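Local coordinates for cellulose-binding protein (PDB 2YHG), which is probably involved in carbohydrate metabolism and polysaccharide binding, this C-terminal part containing a nucleoside hydrolase-like domain that may hydrolyse glycosidic bonds, though its activity is uncertain, at residues Asp42-Leu47 / Thr76-Arg81; Ser46-Leu51 / Gly228-Val233; Gln88-Leu93 / Pro101-Leu106; Thr149-Cys154 / Glu242-Ala247; Pro215-Leu220 / Pro235-Ala240. All blocks are in the same frame, centred on the assembly; numbering follows the deposited sequence.

Interaction 1 of 5, residues Asp42-Leu47 / Thr76-Arg81. With CA (calcium ion), chain B.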
# COMPACT_ATOMS: atom_id res chain seq x y z
N ASP A 42 3.39 2.67 -16.76
CA ASP A 42 3.57 2.42 -15.36
C ASP A 42 2.38 1.77 -14.69
O ASP A 42 2.57 0.93 -13.80
CB ASP A 42 4.22 3.55 -14.60
CG ASP A 42 3.41 4.76 -14.41
OD1 ASP A 42 2.28 4.87 -14.87
OD2 ASP A 42 3.99 5.64 -13.65
N ASP A 43 1.15 2.07 -15.10
CA ASP A 43 0.01 1.42 -14.46
C ASP A 43 0.05 -0.09 -14.71
O ASP A 43 -0.38 -0.87 -13.86
CB ASP A 43 -1.31 1.99 -14.96
CG ASP A 43 -1.56 3.43 -14.49
OD1 ASP A 43 -0.81 4.32 -14.96
OD2 ASP A 43 -2.39 3.67 -13.61
N GLU A 44 0.44 -0.49 -15.93
CA GLU A 44 0.58 -1.91 -16.22
C GLU A 44 1.62 -2.56 -15.34
O GLU A 44 1.41 -3.66 -14.79
CB GLU A 44 0.90 -2.08 -17.69
CG GLU A 44 -0.17 -1.61 -18.64
CD GLU A 44 0.41 -1.32 -20.00
OE1 GLU A 44 0.89 -2.26 -20.66
OE2 GLU A 44 0.45 -0.14 -20.39
N GLN A 45 2.78 -1.92 -15.23
CA GLN A 45 3.83 -2.39 -14.37
C GLN A 45 3.32 -2.59 -12.94
O GLN A 45 3.59 -3.61 -12.30
CB GLN A 45 4.96 -1.36 -14.33
CG GLN A 45 5.67 -1.09 -15.66
CD GLN A 45 6.71 0.00 -15.51
OE1 GLN A 45 6.58 0.91 -14.68
NE2 GLN A 45 7.81 -0.09 -16.29
N SER A 46 2.65 -1.58 -12.42
CA SER A 46 2.16 -1.62 -11.06
C SER A 46 1.18 -2.76 -10.85
O SER A 46 1.23 -3.41 -9.80
CB SER A 46 1.49 -0.28 -10.72
OG SER A 46 2.45 0.78 -10.65
N LEU A 47 0.28 -2.99 -11.80
CA LEU A 47 -0.67 -4.07 -11.63
C LEU A 47 0.05 -5.42 -11.59
O LEU A 47 -0.34 -6.28 -10.80
CB LEU A 47 -1.75 -4.03 -12.69
CG LEU A 47 -2.83 -5.11 -12.52
CD1 LEU A 47 -3.50 -5.05 -11.15
CD2 LEU A 47 -3.86 -5.01 -13.65
N THR A 76 -11.79 -2.56 -20.60
CA THR A 76 -10.80 -3.06 -19.67
C THR A 76 -9.69 -3.89 -20.34
O THR A 76 -9.08 -4.75 -19.70
CB THR A 76 -11.44 -3.88 -18.51
OG1 THR A 76 -12.08 -5.04 -19.05
CG2 THR A 76 -12.43 -3.08 -17.73
N ALA A 77 -9.40 -3.66 -21.63
CA ALA A 77 -8.51 -4.57 -22.34
C ALA A 77 -7.11 -4.64 -21.75
O ALA A 77 -6.50 -5.70 -21.78
CB ALA A 77 -8.47 -4.26 -23.83
N TYR A 78 -6.55 -3.55 -21.22
CA TYR A 78 -5.24 -3.65 -20.57
C TYR A 78 -5.26 -4.64 -19.39
O TYR A 78 -4.42 -5.51 -19.26
CB TYR A 78 -4.75 -2.30 -20.04
CG TYR A 78 -4.16 -1.38 -21.06
CD1 TYR A 78 -2.85 -1.51 -21.46
CD2 TYR A 78 -4.92 -0.36 -21.61
CE1 TYR A 78 -2.30 -0.60 -22.42
CE2 TYR A 78 -4.41 0.52 -22.55
CZ TYR A 78 -3.13 0.40 -22.94
OH TYR A 78 -2.63 1.29 -23.87
N VAL A 79 -6.25 -4.48 -18.53
CA VAL A 79 -6.39 -5.34 -17.39
C VAL A 79 -6.70 -6.78 -17.83
O VAL A 79 -6.14 -7.72 -17.28
CB VAL A 79 -7.40 -4.81 -16.38
CG1 VAL A 79 -7.68 -5.84 -15.27
CG2 VAL A 79 -6.92 -3.49 -15.79
N ASP A 80 -7.54 -6.94 -18.84
CA ASP A 80 -7.87 -8.28 -19.32
C ASP A 80 -6.59 -9.02 -19.69
O ASP A 80 -6.44 -10.21 -19.42
CB ASP A 80 -8.74 -8.18 -20.58
CG ASP A 80 -10.10 -7.54 -20.38
OD1 ASP A 80 -10.56 -7.33 -19.24
OD2 ASP A 80 -10.71 -7.25 -21.44
N ARG A 81 -5.70 -8.35 -20.42
CA ARG A 81 -4.46 -8.93 -20.90
C ARG A 81 -3.56 -9.35 -19.74
O ARG A 81 -2.97 -10.44 -19.72
CB ARG A 81 -3.77 -7.91 -21.81
CG ARG A 81 -2.46 -8.35 -22.42
CD ARG A 81 -2.14 -7.53 -23.67
NE ARG A 81 -0.79 -7.76 -24.11
CZ ARG A 81 0.27 -7.21 -23.54
NH1 ARG A 81 0.12 -6.32 -22.56
NH2 ARG A 81 1.48 -7.54 -23.97
CA CA B . -1.46 6.09 -13.44
O HOH W 1 0.81 6.95 -14.30
O HOH W 2 0.57 -4.88 -20.09
O HOH W 3 -1.61 8.29 -14.59

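Interaction 2 of 5, residues Ser46-Leu51 / Gly228-Val233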
# COMPACT_ATOMS: atom_id res chain seq x y z
N SER A 46 2.65 -1.58 -12.42
CA SER A 46 2.16 -1.62 -11.06
C SER A 46 1.18 -2.76 -10.85
O SER A 46 1.23 -3.41 -9.80
CB SER A 46 1.49 -0.28 -10.72
OG SER A 46 2.45 0.78 -10.65
N LEU A 47 0.28 -2.99 -11.80
CA LEU A 47 -0.67 -4.07 -11.63
C LEU A 47 0.05 -5.42 -11.59
O LEU A 47 -0.34 -6.28 -10.80
CB LEU A 47 -1.75 -4.03 -12.69
CG LEU A 47 -2.83 -5.11 -12.52
CD1 LEU A 47 -3.50 -5.05 -11.15
CD2 LEU A 47 -3.86 -5.01 -13.65
N VAL A 48 1.07 -5.62 -12.42
CA VAL A 48 1.82 -6.87 -12.36
C VAL A 48 2.41 -7.08 -10.97
O VAL A 48 2.29 -8.17 -10.40
CB VAL A 48 2.90 -6.91 -13.46
CG1 VAL A 48 3.85 -8.10 -13.22
CG2 VAL A 48 2.24 -7.00 -14.85
N ARG A 49 3.06 -6.06 -10.41
CA ARG A 49 3.61 -6.21 -9.07
C ARG A 49 2.52 -6.50 -8.05
O ARG A 49 2.65 -7.40 -7.21
CB ARG A 49 4.42 -4.99 -8.64
CG ARG A 49 5.12 -5.24 -7.31
CD ARG A 49 5.66 -4.01 -6.64
NE ARG A 49 6.63 -3.29 -7.48
CZ ARG A 49 7.95 -3.28 -7.34
NH1 ARG A 49 8.55 -3.83 -6.31
NH2 ARG A 49 8.67 -2.64 -8.25
N GLN A 50 1.41 -5.77 -8.12
CA GLN A 50 0.33 -6.01 -7.16
C GLN A 50 -0.13 -7.46 -7.28
O GLN A 50 -0.43 -8.11 -6.25
CB GLN A 50 -0.83 -5.05 -7.39
CG GLN A 50 -2.11 -5.35 -6.62
CD GLN A 50 -2.02 -5.20 -5.12
OE1 GLN A 50 -2.48 -4.19 -4.57
NE2 GLN A 50 -1.44 -6.18 -4.44
N LEU A 51 -0.25 -7.99 -8.47
CA LEU A 51 -0.74 -9.36 -8.62
C LEU A 51 0.17 -10.40 -8.01
O LEU A 51 -0.31 -11.33 -7.37
CB LEU A 51 -1.07 -9.66 -10.07
CG LEU A 51 -2.28 -8.87 -10.61
CD1 LEU A 51 -2.36 -9.12 -12.11
CD2 LEU A 51 -3.54 -9.27 -9.94
N GLY A 228 8.49 -15.30 -17.49
CA GLY A 228 7.22 -15.90 -17.88
C GLY A 228 6.15 -14.92 -18.32
O GLY A 228 6.43 -13.79 -18.75
N ALA A 229 4.91 -15.37 -18.25
CA ALA A 229 3.78 -14.66 -18.84
C ALA A 229 3.58 -13.28 -18.19
O ALA A 229 3.23 -12.32 -18.89
CB ALA A 229 2.50 -15.48 -18.72
N LEU A 230 3.70 -13.20 -16.86
CA LEU A 230 3.54 -11.90 -16.21
C LEU A 230 4.67 -10.97 -16.56
O LEU A 230 4.47 -9.76 -16.74
CB LEU A 230 3.35 -12.07 -14.70
CG LEU A 230 1.94 -12.43 -14.25
CD1 LEU A 230 1.97 -12.88 -12.78
CD2 LEU A 230 0.95 -11.30 -14.46
N GLY A 231 5.88 -11.49 -16.69
CA GLY A 231 6.96 -10.63 -17.13
C GLY A 231 6.74 -10.07 -18.52
O GLY A 231 7.07 -8.93 -18.80
N ALA A 232 6.11 -10.87 -19.39
CA ALA A 232 5.87 -10.47 -20.76
C ALA A 232 4.81 -9.35 -20.87
O ALA A 232 4.71 -8.71 -21.92
CB ALA A 232 5.47 -11.69 -21.59
N VAL A 233 4.00 -9.15 -19.84
CA VAL A 233 3.04 -8.04 -19.84
C VAL A 233 3.47 -6.89 -18.91
O VAL A 233 2.69 -5.97 -18.65
CB VAL A 233 1.60 -8.52 -19.51
CG1 VAL A 233 1.10 -9.49 -20.56
CG2 VAL A 233 1.52 -9.12 -18.13

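Interaction 3 of 5, residues Gln88-Leu93 / Pro101-Leu106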
# COMPACT_ATOMS: atom_id res chain seq x y z
N GLN A 88 -2.06 -17.72 -16.19
CA GLN A 88 -0.98 -18.65 -16.54
C GLN A 88 0.04 -18.83 -15.42
O GLN A 88 0.60 -19.91 -15.27
CB GLN A 88 -0.28 -18.17 -17.81
CG GLN A 88 -1.19 -18.12 -19.02
CD GLN A 88 -0.55 -17.42 -20.20
OE1 GLN A 88 0.57 -17.75 -20.60
NE2 GLN A 88 -1.15 -16.31 -20.62
N ALA A 89 0.25 -17.79 -14.61
CA ALA A 89 1.21 -17.81 -13.50
C ALA A 89 0.61 -18.42 -12.22
O ALA A 89 1.33 -18.89 -11.35
CB ALA A 89 1.71 -16.40 -13.20
N TYR A 90 -0.70 -18.34 -12.09
CA TYR A 90 -1.39 -18.69 -10.85
C TYR A 90 -1.11 -20.11 -10.34
O TYR A 90 -0.91 -20.29 -9.15
CB TYR A 90 -2.89 -18.47 -11.03
CG TYR A 90 -3.73 -18.98 -9.89
CD1 TYR A 90 -3.84 -18.29 -8.69
CD2 TYR A 90 -4.40 -20.19 -10.00
CE1 TYR A 90 -4.60 -18.82 -7.63
CE2 TYR A 90 -5.11 -20.72 -8.95
CZ TYR A 90 -5.20 -20.05 -7.77
OH TYR A 90 -5.94 -20.58 -6.73
N PRO A 91 -0.99 -21.11 -11.24
CA PRO A 91 -0.67 -22.45 -10.73
C PRO A 91 0.64 -22.48 -9.98
O PRO A 91 0.80 -23.19 -8.99
CB PRO A 91 -0.68 -23.33 -11.99
CG PRO A 91 -1.72 -22.62 -12.88
CD PRO A 91 -1.44 -21.15 -12.64
N ASN A 92 1.64 -21.77 -10.48
CA ASN A 92 2.91 -21.68 -9.78
C ASN A 92 2.81 -20.79 -8.54
O ASN A 92 3.27 -21.16 -7.50
CB ASN A 92 4.01 -21.15 -10.69
CG ASN A 92 4.40 -22.13 -11.78
OD1 ASN A 92 4.19 -23.34 -11.65
ND2 ASN A 92 5.02 -21.61 -12.83
N LEU A 93 2.27 -19.59 -8.67
CA LEU A 93 2.19 -18.68 -7.53
C LEU A 93 1.59 -19.38 -6.34
O LEU A 93 2.05 -19.21 -5.21
CB LEU A 93 1.35 -17.43 -7.89
CG LEU A 93 2.03 -16.47 -8.87
CD1 LEU A 93 1.01 -15.43 -9.33
CD2 LEU A 93 3.22 -15.78 -8.26
N PRO A 101 -5.45 -14.78 -4.92
CA PRO A 101 -6.82 -14.79 -5.42
C PRO A 101 -6.94 -15.61 -6.71
O PRO A 101 -6.02 -15.64 -7.52
CB PRO A 101 -7.10 -13.30 -5.69
CG PRO A 101 -5.76 -12.68 -5.87
CD PRO A 101 -4.82 -13.44 -5.00
N THR A 102 -8.07 -16.29 -6.90
CA THR A 102 -8.22 -17.08 -8.10
C THR A 102 -8.35 -16.17 -9.32
O THR A 102 -8.88 -15.07 -9.23
CB THR A 102 -9.41 -18.04 -8.03
OG1 THR A 102 -10.60 -17.25 -8.02
CG2 THR A 102 -9.36 -18.95 -6.80
N PRO A 103 -7.96 -16.68 -10.48
CA PRO A 103 -8.21 -15.95 -11.71
C PRO A 103 -9.66 -15.60 -11.91
O PRO A 103 -9.98 -14.46 -12.28
CB PRO A 103 -7.68 -16.88 -12.79
CG PRO A 103 -6.57 -17.64 -12.12
CD PRO A 103 -7.13 -17.88 -10.73
N ALA A 104 -10.57 -16.51 -11.55
CA ALA A 104 -11.97 -16.23 -11.71
C ALA A 104 -12.42 -15.08 -10.81
O ALA A 104 -13.25 -14.26 -11.21
CB ALA A 104 -12.82 -17.50 -11.45
N TYR A 105 -11.95 -15.07 -9.57
CA TYR A 105 -12.30 -13.98 -8.68
C TYR A 105 -11.80 -12.63 -9.23
O TYR A 105 -12.54 -11.65 -9.25
CB TYR A 105 -11.76 -14.23 -7.28
CG TYR A 105 -11.95 -13.03 -6.40
CD1 TYR A 105 -13.20 -12.64 -5.97
CD2 TYR A 105 -10.87 -12.21 -6.10
CE1 TYR A 105 -13.36 -11.48 -5.22
CE2 TYR A 105 -11.01 -11.06 -5.34
CZ TYR A 105 -12.25 -10.68 -4.93
OH TYR A 105 -12.40 -9.56 -4.15
N LEU A 106 -10.56 -12.60 -9.70
CA LEU A 106 -10.03 -11.35 -10.23
C LEU A 106 -10.80 -10.89 -11.45
O LEU A 106 -11.08 -9.70 -11.58
CB LEU A 106 -8.56 -11.47 -10.57
CG LEU A 106 -7.63 -11.65 -9.38
CD1 LEU A 106 -6.19 -11.69 -9.85
CD2 LEU A 106 -7.81 -10.59 -8.30

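Interaction 4 of 5, residues Thr149-Cys154 / Glu242-Ala247. With CA (calcium ion), chain B.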
# COMPACT_ATOMS: atom_id res chain seq x y z
N THR A 149 -7.90 3.56 -4.12
CA THR A 149 -6.73 4.28 -4.57
C THR A 149 -6.97 4.95 -5.91
O THR A 149 -7.81 4.52 -6.73
CB THR A 149 -5.50 3.40 -4.62
OG1 THR A 149 -5.63 2.55 -5.77
CG2 THR A 149 -5.34 2.57 -3.34
N CYS A 150 -6.19 5.99 -6.16
CA CYS A 150 -6.21 6.74 -7.41
C CYS A 150 -4.85 6.64 -8.08
O CYS A 150 -3.91 7.38 -7.76
CB CYS A 150 -6.55 8.22 -7.15
SG CYS A 150 -7.80 8.39 -5.87
N TRP A 151 -4.71 5.69 -9.00
CA TRP A 151 -3.54 5.62 -9.85
C TRP A 151 -3.64 6.63 -10.99
O TRP A 151 -2.61 7.03 -11.56
CB TRP A 151 -3.30 4.22 -10.41
CG TRP A 151 -3.10 3.11 -9.43
CD1 TRP A 151 -3.35 3.12 -8.08
CD2 TRP A 151 -2.70 1.79 -9.76
NE1 TRP A 151 -3.09 1.87 -7.55
CE2 TRP A 151 -2.72 1.03 -8.58
CE3 TRP A 151 -2.33 1.18 -10.97
CZ2 TRP A 151 -2.43 -0.33 -8.58
CZ3 TRP A 151 -2.06 -0.17 -10.97
CH2 TRP A 151 -2.10 -0.92 -9.79
N GLY A 152 -4.86 6.99 -11.35
CA GLY A 152 -5.18 8.16 -12.16
C GLY A 152 -5.96 9.11 -11.26
O GLY A 152 -5.53 9.45 -10.16
N GLY A 153 -7.12 9.57 -11.76
CA GLY A 153 -7.99 10.40 -10.96
C GLY A 153 -8.71 9.62 -9.86
O GLY A 153 -8.58 8.41 -9.74
N CYS A 154 -9.45 10.35 -9.03
CA CYS A 154 -10.24 9.74 -7.96
C CYS A 154 -11.73 9.75 -8.25
O CYS A 154 -12.52 9.41 -7.34
CB CYS A 154 -9.99 10.40 -6.61
SG CYS A 154 -8.29 10.38 -5.98
N GLU A 242 6.57 2.59 -12.36
CA GLU A 242 5.65 2.28 -11.25
C GLU A 242 5.45 3.49 -10.32
O GLU A 242 5.42 3.36 -9.09
CB GLU A 242 6.16 1.07 -10.44
CG GLU A 242 6.03 -0.20 -11.22
CD GLU A 242 6.30 -1.41 -10.41
OE1 GLU A 242 5.62 -1.59 -9.35
OE2 GLU A 242 7.25 -2.20 -10.72
N GLY A 243 5.10 4.65 -10.87
CA GLY A 243 4.80 5.79 -10.04
C GLY A 243 3.63 5.57 -9.08
O GLY A 243 3.58 6.21 -8.03
N ASP A 244 2.70 4.69 -9.45
CA ASP A 244 1.51 4.45 -8.64
C ASP A 244 1.71 3.36 -7.59
O ASP A 244 0.85 3.19 -6.73
CB ASP A 244 0.36 4.07 -9.52
CG ASP A 244 0.04 5.13 -10.52
OD1 ASP A 244 -0.08 6.29 -10.07
OD2 ASP A 244 -0.03 4.86 -11.74
N THR A 245 2.79 2.61 -7.66
CA THR A 245 2.96 1.45 -6.77
C THR A 245 2.95 1.76 -5.28
O THR A 245 2.46 0.93 -4.53
CB THR A 245 4.19 0.66 -7.24
OG1 THR A 245 3.78 -0.01 -8.43
CG2 THR A 245 4.73 -0.30 -6.20
N PRO A 246 3.37 2.95 -4.83
CA PRO A 246 3.23 3.25 -3.39
C PRO A 246 1.80 3.09 -2.88
O PRO A 246 1.61 2.84 -1.67
CB PRO A 246 3.78 4.65 -3.28
CG PRO A 246 4.85 4.66 -4.35
CD PRO A 246 4.18 3.98 -5.52
N ALA A 247 0.81 3.27 -3.75
CA ALA A 247 -0.59 3.17 -3.38
C ALA A 247 -1.02 1.76 -2.98
O ALA A 247 -2.10 1.61 -2.39
CB ALA A 247 -1.46 3.70 -4.50
CA CA B . -1.46 6.09 -13.44
O HOH W 1 0.81 6.95 -14.30
O HOH W 3 -1.61 8.29 -14.59

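Interaction 5 of 5, residues Pro215-Leu220 / Pro235-Ala240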
# COMPACT_ATOMS: atom_id res chain seq x y z
N PRO A 215 13.66 0.74 -9.06
CA PRO A 215 14.80 -0.03 -9.55
C PRO A 215 15.16 0.38 -10.96
O PRO A 215 14.40 1.08 -11.64
CB PRO A 215 14.28 -1.44 -9.52
CG PRO A 215 12.86 -1.26 -9.97
CD PRO A 215 12.39 0.06 -9.33
N SER A 216 16.30 -0.12 -11.42
CA SER A 216 16.82 0.22 -12.74
C SER A 216 16.09 -0.54 -13.83
O SER A 216 15.49 -1.58 -13.62
CB SER A 216 18.32 -0.10 -12.83
OG SER A 216 18.48 -1.48 -12.83
N ASP A 217 16.24 -0.04 -15.04
CA ASP A 217 15.69 -0.70 -16.22
C ASP A 217 16.31 -2.08 -16.41
O ASP A 217 15.63 -3.00 -16.85
CB ASP A 217 15.90 0.13 -17.47
CG ASP A 217 15.10 1.43 -17.49
OD1 ASP A 217 14.06 1.56 -16.78
OD2 ASP A 217 15.52 2.33 -18.26
N SER A 218 17.59 -2.26 -16.09
CA SER A 218 18.26 -3.56 -16.17
C SER A 218 17.73 -4.56 -15.17
O SER A 218 17.56 -5.73 -15.48
CB SER A 218 19.75 -3.40 -15.93
OG SER A 218 20.37 -4.67 -15.94
N TYR A 219 17.48 -4.11 -13.94
CA TYR A 219 16.81 -4.96 -12.94
C TYR A 219 15.51 -5.48 -13.53
O TYR A 219 15.15 -6.64 -13.41
CB TYR A 219 16.58 -4.16 -11.66
CG TYR A 219 15.54 -4.76 -10.73
CD1 TYR A 219 14.20 -4.52 -10.94
CD2 TYR A 219 15.91 -5.50 -9.62
CE1 TYR A 219 13.24 -4.96 -10.07
CE2 TYR A 219 14.93 -6.00 -8.73
CZ TYR A 219 13.59 -5.72 -8.95
OH TYR A 219 12.58 -6.09 -8.09
N LEU A 220 14.74 -4.59 -14.13
CA LEU A 220 13.43 -4.98 -14.64
C LEU A 220 13.62 -6.03 -15.75
O LEU A 220 12.92 -7.04 -15.78
CB LEU A 220 12.66 -3.77 -15.17
CG LEU A 220 12.28 -2.75 -14.08
CD1 LEU A 220 11.71 -1.49 -14.74
CD2 LEU A 220 11.32 -3.35 -13.08
N PRO A 235 5.57 -3.78 -19.06
CA PRO A 235 6.22 -3.02 -20.14
C PRO A 235 7.42 -2.24 -19.63
O PRO A 235 7.54 -2.00 -18.42
CB PRO A 235 5.13 -2.07 -20.58
CG PRO A 235 4.33 -1.82 -19.30
CD PRO A 235 4.31 -3.16 -18.64
N ASN A 236 8.27 -1.80 -20.55
CA ASN A 236 9.34 -0.88 -20.21
C ASN A 236 8.77 0.44 -19.71
O ASN A 236 7.69 0.89 -20.09
CB ASN A 236 10.20 -0.61 -21.44
CG ASN A 236 11.11 -1.75 -21.78
OD1 ASN A 236 11.32 -2.67 -21.01
ND2 ASN A 236 11.72 -1.65 -22.95
N ARG A 237 9.58 1.09 -18.88
CA ARG A 237 9.39 2.47 -18.49
C ARG A 237 9.35 3.42 -19.68
O ARG A 237 10.15 3.32 -20.59
CB ARG A 237 10.58 2.84 -17.60
CG ARG A 237 10.56 4.24 -17.06
CD ARG A 237 11.80 4.51 -16.27
NE ARG A 237 13.03 4.36 -17.04
CZ ARG A 237 13.44 5.23 -17.96
NH1 ARG A 237 12.87 6.43 -18.06
NH2 ARG A 237 14.49 4.94 -18.71
N ARG A 238 8.39 4.34 -19.66
CA ARG A 238 8.31 5.47 -20.60
C ARG A 238 8.88 6.74 -19.97
O ARG A 238 9.68 7.46 -20.61
CB ARG A 238 6.86 5.74 -21.01
CG ARG A 238 6.71 6.85 -22.06
CD ARG A 238 5.28 7.11 -22.43
NE ARG A 238 4.63 5.97 -23.06
CZ ARG A 238 3.33 5.90 -23.37
NH1 ARG A 238 2.55 6.91 -23.08
NH2 ARG A 238 2.82 4.79 -23.86
N TYR A 239 8.44 7.04 -18.75
CA TYR A 239 8.85 8.19 -17.98
C TYR A 239 9.43 7.71 -16.66
O TYR A 239 10.64 7.59 -16.53
CB TYR A 239 7.70 9.16 -17.79
CG TYR A 239 8.05 10.37 -17.06
CD1 TYR A 239 8.94 11.30 -17.58
CD2 TYR A 239 7.45 10.64 -15.84
CE1 TYR A 239 9.25 12.47 -16.88
CE2 TYR A 239 7.73 11.81 -15.15
CZ TYR A 239 8.68 12.69 -15.64
OH TYR A 239 8.94 13.85 -14.96
N ALA A 240 8.57 7.36 -15.71
CA ALA A 240 8.97 6.76 -14.44
C ALA A 240 8.45 5.34 -14.35
O ALA A 240 7.35 5.03 -14.85
CB ALA A 240 8.44 7.57 -13.24
O HOH W 4 12.27 -0.02 -18.44

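Interaction 1 of 5, residues Asp42-Leu47 / Thr76-Arg81
E44 OE1 accepts a 2.7 Å hydrogen bond from water 2, while the other oxygen of its carboxylate lies against the Y78 ring, E44 OE2 standing 3.4 Å from Y78 CE1. The carboxylate comes in obliquely, its plane turned 50° from that of the ring. Deeper in, L47 CD2 meets V79 CG2 at 4.0 Å, the two side chains crossing at about a right angle; L47 reaches V79 because its CG is anti to the backbone N (chi1 -177°). Helices 42-52 and 77-93 thus pack together in the nucleoside hydrolase-like domain, where V79 also rests on strand 58-64. One residue before E44, on the same helix, D43 chelates the calcium ion with OD1 at 2.4 Å and OD2 at 2.6 Å, a site shared with D36, W151 and D244. D42 OD1 is second shell, accepting from calcium-bound water 1. An aspartate cluster near the N terminus is the calcium-binding hallmark of nucleoside hydrolases. The chemistry implies a division of labour: one side of the helix start serves the metal, while E44 and L47 pack against the neighbouring helix, the glutamate charge probably eased by its water.

Interaction 2 of 5, residues Ser46-Leu51 / Gly228-Val233
The backbones of V48 and L230 come within 6.6 Å of each other, CA to CA, where helix 42-52 passes the short helix 228-232. This is helix-to-helix packing inside the nucleoside hydrolase-like domain, joining pieces of chain almost 180 residues apart; the side chains that meet are apolar, and no polar bond joins the two segments. V48 carries it with both branches of its fork. With CG1 anti to the backbone N (chi1 169°), that methyl faces L230, V48 CG1 lying 4.3 Å from L230 CB and 3.9 Å from L230 O. The other methyl, V48 CG2, is left to face V233, the residue that follows the short helix, and lies 4.0 Å from V233 O. L230 O is not left idle by its hydrocarbon neighbour, since it accepts a backbone bond from V233 N, which rounds off the last turn. A third helix, 77-93, completes the cluster: its I82 touches L51, its A85 touches V233 and its A89 touches L230. At the far end of the short helix G228 takes part in a magnesium site with Q225. The side chains of V48 and V233 approach obliquely, and their meeting point is the pair of CG2 methyls, 4.0 Å apart.

Interaction 3 of 5, residues Gln88-Leu93 / Pro101-Leu106
A proline-aromatic CH-pi contact, Y90 with P103, joins the C-terminal part of helix 77-93 to the first turn of helix 103-108 at the surface. P103 CD sits over the centre of the phenol ring, 3.6 Å from its centroid and only 12° off the ring normal. The side chains cross at about a right angle, and P103 CG extends the cover back toward Y90 CB. Y90 swings its ring out to this place with CG anti to the backbone N (chi1 172°). Further along the ring, P101 O lies 3.5 Å from Y90 CE1, approaching obliquely; that oxygen is also bonded by the hydroxyl of Y86. T102 divides its branches: T102 CG2 lies 3.8 Å from Y90 OH, while T102 OG1 acts as N-cap, accepting from Y105 N at 3.0 Å. Because the CD carbon of a proline is bound to the amide nitrogen, its hydrogens are somewhat polarised, which probably favours their place over the electron-rich phenol face.

Interaction 4 of 5, residues Thr149-Cys154 / Glu242-Ala247
W151 O at 2.4 Å and D244 OD2 at 2.5 Å both bind the calcium ion, together with waters 1 and 3, D36 and D43. The cation probably offsets the closeness of W151 O to the carboxylate, whose D244 OD1, not itself a ligand, stands 3.0 Å away. A CH-pi contact follows: D244 CB lies over one face of the W151 indole, 3.9 Å from the centroid of the five-membered ring and 26° off its normal, and the carboxylate is tilted just 17° from the ring plane. W151 immediately follows strand 146-150, and loops at the C-terminal ends of parallel strands are the usual ligand sites of alpha/beta domains. D244 comes from a type I turn, E242 to T245, that leads into helix 246-249. Apolar contacts centre on A247 CB, 4.1 Å from both W151 CD1 and T149 CB. T149 OG1 bonds with H33 instead. T149 CG2 sits 3.5 Å from A247 O, a buried oxygen for which the model holds no polar partner. Covalently, C150 and C154 close the loop with a disulfide.

Interaction 5 of 5, residues Pro215-Leu220 / Pro235-Ala240
D217 and R237 present their flat groups edge to edge, carboxylate and guanidinium nearly coplanar with only 5° between their planes, although the side chains as a whole cross at about a right angle. The grip is side-on. R237 NE donates to D217 OD1 at 3.0 Å and R237 NH2 to D217 OD2 at 2.8 Å, each nitrogen serving one oxygen, and both oxygens are met on their syn lone pairs. The second bond is nearly straight, 168° at the hydrogen, and the NE bond less so. This bidentate salt bridge is reached by a bend in the arginine: its chain runs extended as far as CD and then turns at chi3 (60°), which brings NE and NH2 to face the aspartate. The remaining nitrogen is held as well, since R237 NH1 donates to Y239 O at 2.9 Å, the acceptor lying in the guanidinium plane. With all three nitrogens bonded, rotation of the group is probably restrained despite its exposed position. Water 4 adds a second link, accepting from R237 N and giving a weak bond to D217 OD1. D217 opens the first turn of helix 217-225, just after S216, whose OG caps the helix by accepting from Y219 N. The bridge therefore ties the start of that helix to the loop between helices 228-232 and 246-249, a loop that also bonds through P235 O to Q45 of helix 42-52, while Y219 leans on helix 308-323.

Overall arrangement
From the N terminus, helix 42-52 opens two contacts. Interaction 1 closes a short loop at 76-81, spanning strand 58-64, whereas interaction 2, sharing S46 and L47 with it, closes only at 228-233. Interaction 3 lies nested within that long loop, in series after interaction 1, and uses the far end of the same helix 77-93. Interaction 4 opens at 149-154 and closes at 242-247, thus crossing interaction 2; interaction 5 also crosses interaction 2, while nesting inside interaction 4. The calcium ion and two waters unite interactions 1 and 4. Together the five tie helices 42-52, 77-93, 103-108, 217-225 and 228-232 and the 235-247 region to one another, interaction 4 adding the parallel sheet.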